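Side-chain contacts in telomerase reverse transcriptase (Candida tropicalis MYA-3404, PDB 6ZD1), which probably extends chromosome ends by copying a template in its RNA component into telomeric DNA repeats: residues 680-685 and 693-698; 655-660 and 675-680. One frame throughout, in Å; residues are numbered along the deposited sequence.

How the contacts relate
Helix 670-684 takes part in both contacts, and Thr680 belongs to both segments on it. Contact 2 joins this helix to the preceding helix 642-664. Contact 1 joins its C-terminal end to the following helix 692-699. Both contacts are mainly buried. Contact 2 lies deeper, its centre about 14 Å from the centre of the chain, against about 25 Å for contact 1, where Thr682 and Ile695 remain partly exposed. Both interfaces are largely apolar, covering 233 Å² in contact 1 and 80 Å² in contact 2. Each has a threonine hydroxyl bonded outside the segments. In contact 1 one partner, Tyr699, is on the opposing helix. In contact 2 Tyr593 is on a third helix.

Contact 1: 680-685 and 693-698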
loop_
_atom_site.group_PDB
_atom_site.type_symbol
_atom_site.label_atom_id
_atom_site.label_comp_id
_atom_site.label_asym_id
_atom_site.label_seq_id
_atom_site.Cartn_x
_atom_site.Cartn_y
_atom_site.Cartn_z
ATOM N N THR A 680 19.831 0.719 0.422
ATOM C CA THR A 680 19.426 -0.142 1.531
ATOM C C THR A 680 20.007 -1.545 1.389
ATOM O O THR A 680 20.476 -2.135 2.370
ATOM C CB THR A 680 17.904 -0.194 1.627
ATOM O OG1 THR A 680 17.399 1.131 1.827
ATOM C CG2 THR A 680 17.479 -1.069 2.791
ATOM N N ILE A 681 19.990 -2.097 0.174
ATOM C CA ILE A 681 20.543 -3.429 -0.039
ATOM C C ILE A 681 22.049 -3.424 0.196
ATOM O O ILE A 681 22.596 -4.341 0.820
ATOM C CB ILE A 681 20.176 -3.926 -1.449
ATOM C CG1 ILE A 681 18.663 -4.139 -1.536
ATOM C CG2 ILE A 681 20.940 -5.198 -1.800
ATOM C CD1 ILE A 681 18.190 -4.702 -2.847
ATOM N N THR A 682 22.733 -2.377 -0.272
ATOM C CA THR A 682 24.168 -2.246 -0.034
ATOM C C THR A 682 24.477 -2.226 1.456
ATOM O O THR A 682 25.351 -2.961 1.933
ATOM C CB THR A 682 24.689 -0.966 -0.689
ATOM O OG1 THR A 682 24.350 -0.965 -2.080
ATOM C CG2 THR A 682 26.196 -0.861 -0.531
ATOM N N LYS A 683 23.763 -1.386 2.210
ATOM C CA LYS A 683 23.996 -1.293 3.647
ATOM C C LYS A 683 23.680 -2.613 4.340
ATOM O O LYS A 683 24.477 -3.108 5.147
ATOM C CB LYS A 683 23.154 -0.154 4.230
ATOM C CG LYS A 683 23.627 0.372 5.577
ATOM C CD LYS A 683 22.918 -0.321 6.730
ATOM C CE LYS A 683 23.405 0.211 8.069
ATOM N NZ LYS A 683 24.882 0.040 8.225
ATOM N N SER A 684 22.544 -3.224 3.996
ATOM C CA SER A 684 22.110 -4.465 4.630
ATOM C C SER A 684 23.027 -5.641 4.318
ATOM O O SER A 684 22.911 -6.687 4.968
ATOM C CB SER A 684 20.682 -4.809 4.191
ATOM O OG SER A 684 19.757 -3.817 4.603
ATOM N N LEU A 685 23.900 -5.519 3.320
ATOM C CA LEU A 685 24.842 -6.577 2.989
ATOM C C LEU A 685 26.252 -6.279 3.483
ATOM O O LEU A 685 27.205 -6.920 3.031
ATOM C CB LEU A 685 24.853 -6.827 1.484
ATOM C CG LEU A 685 23.567 -7.407 0.900
ATOM C CD1 LEU A 685 23.702 -7.545 -0.604
ATOM C CD2 LEU A 685 23.228 -8.751 1.539
ATOM N N GLU A 693 30.711 -8.287 -6.953
ATOM C CA GLU A 693 29.972 -8.562 -8.178
ATOM C C GLU A 693 28.474 -8.395 -7.961
ATOM O O GLU A 693 27.767 -7.887 -8.841
ATOM C CB GLU A 693 30.300 -9.970 -8.672
ATOM C CG GLU A 693 29.696 -10.328 -10.020
ATOM C CD GLU A 693 30.223 -11.648 -10.556
ATOM O OE1 GLU A 693 31.109 -12.244 -9.905
ATOM O OE2 GLU A 693 29.755 -12.090 -11.626
ATOM N N ILE A 694 27.979 -8.777 -6.780
ATOM C CA ILE A 694 26.562 -8.596 -6.469
ATOM C C ILE A 694 26.204 -7.116 -6.459
ATOM O O ILE A 694 25.212 -6.695 -7.063
ATOM C CB ILE A 694 26.209 -9.259 -5.126
ATOM C CG1 ILE A 694 26.462 -10.767 -5.173
ATOM C CG2 ILE A 694 24.758 -8.975 -4.765
ATOM C CD1 ILE A 694 26.260 -11.450 -3.828
ATOM N N ILE A 695 27.007 -6.301 -5.770
ATOM C CA ILE A 695 26.683 -4.883 -5.669
ATOM C C ILE A 695 26.877 -4.204 -7.020
ATOM O O ILE A 695 26.074 -3.355 -7.426
ATOM C CB ILE A 695 27.513 -4.209 -4.553
ATOM C CG1 ILE A 695 26.815 -4.311 -3.191
ATOM C CG2 ILE A 695 27.669 -2.732 -4.819
ATOM C CD1 ILE A 695 26.502 -5.708 -2.724
ATOM N N GLU A 696 27.914 -4.598 -7.762
ATOM C CA GLU A 696 28.120 -4.024 -9.089
ATOM C C GLU A 696 26.941 -4.324 -10.008
ATOM O O GLU A 696 26.512 -3.459 -10.782
ATOM C CB GLU A 696 29.418 -4.552 -9.696
ATOM C CG GLU A 696 29.701 -4.007 -11.080
ATOM C CD GLU A 696 30.895 -4.668 -11.724
ATOM O OE1 GLU A 696 31.369 -5.688 -11.181
ATOM O OE2 GLU A 696 31.362 -4.164 -12.769
ATOM N N TRP A 697 26.398 -5.543 -9.931
ATOM C CA TRP A 697 25.189 -5.858 -10.684
ATOM C C TRP A 697 24.013 -5.030 -10.195
ATOM O O TRP A 697 23.190 -4.572 -10.994
ATOM C CB TRP A 697 24.861 -7.345 -10.570
ATOM C CG TRP A 697 23.452 -7.664 -10.977
ATOM C CD1 TRP A 697 23.013 -7.942 -12.235
ATOM C CD2 TRP A 697 22.297 -7.731 -10.125
ATOM N NE1 TRP A 697 21.658 -8.180 -12.224
ATOM C CE2 TRP A 697 21.196 -8.059 -10.940
ATOM C CE3 TRP A 697 22.089 -7.548 -8.754
ATOM C CZ2 TRP A 697 19.909 -8.208 -10.431
ATOM C CZ3 TRP A 697 20.806 -7.699 -8.250
ATOM C CH2 TRP A 697 19.735 -8.026 -9.087
ATOM N N LEU A 698 23.918 -4.833 -8.880
ATOM C CA LEU A 698 22.811 -4.068 -8.321
ATOM C C LEU A 698 22.807 -2.645 -8.857
ATOM O O LEU A 698 21.752 -2.113 -9.222
ATOM C CB LEU A 698 22.906 -4.073 -6.797
ATOM C CG LEU A 698 21.898 -3.251 -6.005
ATOM C CD1 LEU A 698 20.547 -3.937 -6.018
ATOM C CD2 LEU A 698 22.392 -3.040 -4.584
#
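Thr682 OG1 is gripped by two oxygens, Lys678 O one turn back and Tyr699 OH just after segment 693-698. It also lies 3.8 Å from Leu698 CD2. The hydroxyl stands beside its own backbone N (chi1 -55°), which lets it reach back to the Lys678 carbonyl. The bond to Tyr699 OH links the hydroxyl to helix 692-699.

Leu698 buries the largest area of any residue here and uses both methyls. CD2 sits 3.8 Å from Ile681 CG2, and CD1 lies 4.0 Å from Ile681 CD1. The two side chains meet at a slant. Leu698 CG is anti to its backbone N (chi1 176°), and the methyls point across to helix 670-684. Ile653 of helix 642-664 touches both Ile681 and Leu698. Near the loop, Leu685 and Ile695 run past each other in opposite directions, with Leu685 CD1 4.0 Å from Ile695 CD1. Phe624 of helix 609-637 packs on Leu685.

Away from the interface, Thr680 O takes two bonds from Ser684, on opposite faces of its plane. Ser684 OG donates at 2.9 Å to Thr680 O from above the carbonyl plane.

The axes of 680-684 and 693-698 run nearly antiparallel (170°), with a closest approach of 10.8 Å. With a short link between them, they form an antiparallel helical hairpin, consistent with the helical C-terminal thumb of telomerase reverse transcriptases.

Contact 2: 655-660 and 675-680; sequences TTIEKF and TCIKIT
Thr656 and Ile657 meet Ile677 through methyl groups, and no flat group of 655-660 or 675-680 takes part. The ring in these segments, Phe660, packs instead on Ile612 of helix 609-637 and on Leu602. The contact joins two consecutive helices, 642-664 and 670-684, in a helical bundle that is probably the C-terminal thumb of the telomerase fold.

The helices stand well apart here. The nearest CA atoms, those of Thr656 and Ile677, are 9.5 Å from each other. Side chains of both helices are needed to span that distance. Ile677 does most of the reaching. Its chain is extended (chi2 173°) and carries CD1 out to the end of Thr656, so the two side chains meet tip to tip. Ile657 starts off to one side, but its bent chain brings CD1 to 4.3 Å from the same methyl, Ile677 CD1. One methyl of Ile677 therefore serves two residues that follow each other on the opposing helix.

Thr656 has two different ends. Its methyl CG2 is anti to the backbone N and turns to Ile677. Its hydroxyl stands beside that N and bonds to Ile652 O, one turn back, and to Tyr593 OH of helix 582-596. Thr656 is buried, and its OG1 is satisfied by these two bonds. Val616 of helix 609-637 and Leu597 also touch Thr656, so its side chain sits where several elements converge.

Thr656 CG2 comes within 4.1 Å of Ile677 CD1.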
loop_
_atom_site.group_PDB
_atom_site.type_symbol
_atom_site.label_atom_id
_atom_site.label_comp_id
_atom_site.label_asym_id
_atom_site.label_seq_id
_atom_site.Cartn_x
_atom_site.Cartn_y
_atom_site.Cartn_z
ATOM N N THR A 655 9.315 -6.977 -7.856
ATOM C CA THR A 655 7.994 -7.016 -7.235
ATOM C C THR A 655 7.666 -5.690 -6.560
ATOM O O THR A 655 6.538 -5.193 -6.664
ATOM C CB THR A 655 7.910 -8.165 -6.232
ATOM O OG1 THR A 655 8.322 -9.385 -6.861
ATOM C CG2 THR A 655 6.481 -8.321 -5.739
ATOM N N THR A 656 8.646 -5.092 -5.879
ATOM C CA THR A 656 8.404 -3.825 -5.200
ATOM C C THR A 656 8.073 -2.728 -6.202
ATOM O O THR A 656 7.081 -2.007 -6.045
ATOM C CB THR A 656 9.630 -3.441 -4.368
ATOM O OG1 THR A 656 9.924 -4.484 -3.430
ATOM C CG2 THR A 656 9.389 -2.134 -3.618
ATOM N N ILE A 657 8.869 -2.614 -7.267
ATOM C CA ILE A 657 8.630 -1.566 -8.252
ATOM C C ILE A 657 7.297 -1.791 -8.951
ATOM O O ILE A 657 6.526 -0.848 -9.163
ATOM C CB ILE A 657 9.797 -1.492 -9.253
ATOM C CG1 ILE A 657 11.095 -1.121 -8.534
ATOM C CG2 ILE A 657 9.505 -0.463 -10.328
ATOM C CD1 ILE A 657 11.044 0.231 -7.855
ATOM N N GLU A 658 6.990 -3.048 -9.285
ATOM C CA GLU A 658 5.741 -3.355 -9.975
ATOM C C GLU A 658 4.537 -3.034 -9.099
ATOM O O GLU A 658 3.582 -2.389 -9.552
ATOM C CB GLU A 658 5.732 -4.830 -10.385
ATOM C CG GLU A 658 4.934 -5.169 -11.639
ATOM C CD GLU A 658 3.477 -5.488 -11.351
ATOM O OE1 GLU A 658 2.709 -5.693 -12.317
ATOM O OE2 GLU A 658 3.100 -5.537 -10.161
ATOM N N LYS A 659 4.573 -3.445 -7.830
ATOM C CA LYS A 659 3.435 -3.176 -6.958
ATOM C C LYS A 659 3.305 -1.689 -6.649
ATOM O O LYS A 659 2.187 -1.189 -6.495
ATOM C CB LYS A 659 3.551 -3.991 -5.669
ATOM C CG LYS A 659 2.265 -4.050 -4.862
ATOM C CD LYS A 659 2.308 -5.145 -3.808
ATOM C CE LYS A 659 0.995 -5.208 -3.045
ATOM N NZ LYS A 659 0.937 -6.362 -2.104
ATOM N N PHE A 660 4.426 -0.961 -6.589
ATOM C CA PHE A 660 4.355 0.484 -6.379
ATOM C C PHE A 660 3.701 1.182 -7.564
ATOM O O PHE A 660 2.896 2.103 -7.383
ATOM C CB PHE A 660 5.751 1.061 -6.137
ATOM C CG PHE A 660 5.779 2.563 -6.054
ATOM C CD1 PHE A 660 6.062 3.331 -7.175
ATOM C CD2 PHE A 660 5.513 3.208 -4.857
ATOM C CE1 PHE A 660 6.081 4.718 -7.098
ATOM C CE2 PHE A 660 5.534 4.593 -4.773
ATOM C CZ PHE A 660 5.817 5.348 -5.896
ATOM N N THR A 675 16.768 3.663 -6.370
ATOM C CA THR A 675 18.086 3.982 -5.835
ATOM C C THR A 675 18.117 3.900 -4.314
ATOM O O THR A 675 19.153 3.543 -3.742
ATOM C CB THR A 675 18.541 5.362 -6.316
ATOM O OG1 THR A 675 17.626 6.365 -5.866
ATOM C CG2 THR A 675 18.605 5.389 -7.836
ATOM N N CYS A 676 17.000 4.196 -3.640
ATOM C CA CYS A 676 16.938 3.932 -2.205
ATOM C C CYS A 676 17.024 2.439 -1.914
ATOM O O CYS A 676 17.612 2.036 -0.901
ATOM C CB CYS A 676 15.656 4.513 -1.606
ATOM S SG CYS A 676 15.660 6.308 -1.421
ATOM N N ILE A 677 16.473 1.606 -2.801
ATOM C CA ILE A 677 16.583 0.161 -2.632
ATOM C C ILE A 677 18.035 -0.280 -2.765
ATOM O O ILE A 677 18.526 -1.091 -1.972
ATOM C CB ILE A 677 15.686 -0.564 -3.648
ATOM C CG1 ILE A 677 14.211 -0.390 -3.296
ATOM C CG2 ILE A 677 16.038 -2.038 -3.720
ATOM C CD1 ILE A 677 13.287 -0.934 -4.364
ATOM N N LYS A 678 18.747 0.256 -3.760
ATOM C CA LYS A 678 20.155 -0.090 -3.927
ATOM C C LYS A 678 20.954 0.271 -2.683
ATOM O O LYS A 678 21.759 -0.529 -2.192
ATOM C CB LYS A 678 20.734 0.618 -5.151
ATOM C CG LYS A 678 20.075 0.239 -6.463
ATOM C CD LYS A 678 20.680 1.037 -7.604
ATOM C CE LYS A 678 20.058 0.666 -8.935
ATOM N NZ LYS A 678 20.695 1.445 -10.035
ATOM N N ILE A 679 20.727 1.470 -2.144
ATOM C CA ILE A 679 21.465 1.898 -0.960
ATOM C C ILE A 679 21.120 1.016 0.234
ATOM O O ILE A 679 22.008 0.582 0.979
ATOM C CB ILE A 679 21.183 3.381 -0.673
ATOM C CG1 ILE A 679 21.650 4.230 -1.858
ATOM C CG2 ILE A 679 21.860 3.813 0.620
ATOM C CD1 ILE A 679 21.328 5.698 -1.730
ATOM N N THR A 680 19.831 0.719 0.422
ATOM C CA THR A 680 19.426 -0.142 1.531
ATOM C C THR A 680 20.007 -1.545 1.389
ATOM O O THR A 680 20.476 -2.135 2.370
ATOM C CB THR A 680 17.904 -0.194 1.627
ATOM O OG1 THR A 680 17.399 1.131 1.827
ATOM C CG2 THR A 680 17.479 -1.069 2.791
#